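Local coordinates for protein lipolytic enzyme, G-D-S-L family (Bacteroides thetaiotaomicron, PDB 7BR2) that metabolises the drug diltiazem in the gut microbe, most likely hydrolysing its ester as a serine esterase of the SGNH (GDSL) family, at residues A[244-247]-A[248-251]. Numbering follows the deposited sequence.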
loop_
_atom_site.group_PDB
_atom_site.type_symbol
_atom_site.label_atom_id
_atom_site.label_comp_id
_atom_site.label_asym_id
_atom_site.label_seq_id
_atom_site.Cartn_x
_atom_site.Cartn_y
_atom_site.Cartn_z
ATOM N N VAL A 244 -9.157 19.342 27.584
ATOM C CA VAL A 244 -10.038 20.137 26.734
ATOM C C VAL A 244 -10.476 19.329 25.527
ATOM O O VAL A 244 -11.627 19.419 25.084
ATOM C CB VAL A 244 -9.354 21.453 26.322
ATOM C CG1 VAL A 244 -10.213 22.212 25.305
ATOM C CG2 VAL A 244 -9.087 22.316 27.543
ATOM N N LYS A 245 -9.578 18.509 24.997
ATOM C CA LYS A 245 -9.875 17.726 23.811
ATOM C C LYS A 245 -9.332 16.318 24.006
ATOM O O LYS A 245 -8.187 16.146 24.433
ATOM C CB LYS A 245 -9.235 18.381 22.578
ATOM C CG LYS A 245 -9.976 18.248 21.272
ATOM C CD LYS A 245 -9.246 19.058 20.198
ATOM C CE LYS A 245 -10.056 20.263 19.726
ATOM N NZ LYS A 245 -9.421 20.928 18.547
ATOM N N ALA A 246 -10.157 15.316 23.692
ATOM C CA ALA A 246 -9.744 13.925 23.797
ATOM C C ALA A 246 -10.404 13.154 22.650
ATOM O O ALA A 246 -11.290 12.320 22.841
ATOM C CB ALA A 246 -10.104 13.337 25.162
ATOM N N GLU A 247 -9.984 13.473 21.427
ATOM C CA GLU A 247 -10.517 12.858 20.223
ATOM C C GLU A 247 -9.711 11.600 19.914
ATOM O O GLU A 247 -8.474 11.649 19.825
ATOM C CB GLU A 247 -10.461 13.846 19.055
ATOM C CG GLU A 247 -11.395 15.033 19.234
ATOM C CD GLU A 247 -11.140 16.167 18.250
ATOM O OE1 GLU A 247 -11.860 17.184 18.323
ATOM O OE2 GLU A 247 -10.167 16.087 17.471
ATOM N N GLY A 248 -10.412 10.480 19.763
ATOM C CA GLY A 248 -9.745 9.225 19.499
ATOM C C GLY A 248 -8.922 8.716 20.652
ATOM O O GLY A 248 -8.020 7.902 20.445
ATOM N N CYS A 249 -9.201 9.175 21.868
ATOM C CA CYS A 249 -8.444 8.725 23.025
ATOM C C CYS A 249 -9.232 9.017 24.296
ATOM O O CYS A 249 -10.299 9.635 24.276
ATOM C CB CYS A 249 -7.065 9.387 23.083
ATOM S SG CYS A 249 -7.129 11.197 23.153
ATOM N N THR A 250 -8.689 8.530 25.403
ATOM C CA THR A 250 -9.157 8.843 26.742
ATOM C C THR A 250 -7.987 9.464 27.505
ATOM O O THR A 250 -6.892 8.887 27.538
ATOM C CB THR A 250 -9.685 7.584 27.440
ATOM O OG1 THR A 250 -10.834 7.084 26.731
ATOM C CG2 THR A 250 -10.097 7.898 28.870
ATOM N N ILE A 251 -8.195 10.670 28.056
ATOM C CA ILE A 251 -7.229 11.333 28.933
ATOM C C ILE A 251 -7.725 11.210 30.368
ATOM O O ILE A 251 -8.898 11.478 30.652
ATOM C CB ILE A 251 -7.035 12.816 28.556
ATOM C CG1 ILE A 251 -6.570 12.986 27.106
ATOM C CG2 ILE A 251 -6.064 13.509 29.527
ATOM C CD1 ILE A 251 -5.249 12.336 26.802
#
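In Cys249 the sulfur is tucked over its own main chain, flanked by N and C (chi1 59°), which brings it back toward the chain that precedes it, while Ile251 swings CG1 beside its backbone N (chi1 -58°) and points CG1 at the methyl of Ala246. That methyl is what both of them meet: Ala246 CB lies 4.2 Å from Cys249 SG and 4.0 Å from Ile251 CG1, and these two contacts are apolar. Cys249 SG also sits 3.8 Å from Ala246 CA and 3.6 Å from Glu247 O, close approaches that put it nearer to the backbone than to the methyl. No hydrogen bond links 244-247 to 248-251. Even where the main chains come close they do not pair, since Ala246 O and Cys249 O, 3.2 Å apart, are both acceptors. The chain reverses at Gly248, which has a positive phi of 68°. Glu247 CB approaches Gly248 N at 3.4 Å, and the side chain touches Asn233 of strand 232-237.

What looks like a hairpin is a corner between two sheets: the strands run at 150° to each other, share no hydrogen bond and pair with different partners. Strand 242-247, with a classic beta bulge where Val244 and Lys245 both face Glu235, is an edge strand of the mixed sheet and bonds through its backbone to strand 232-237. Strand 249-257 is an edge of the antiparallel sheet, pairing with 260-267; on that side Cys249 packs against Tyr265, and Ile251 bridges the two sheets, touching Met234 of 232-237 as well as Phe263 and Tyr265 of 260-267.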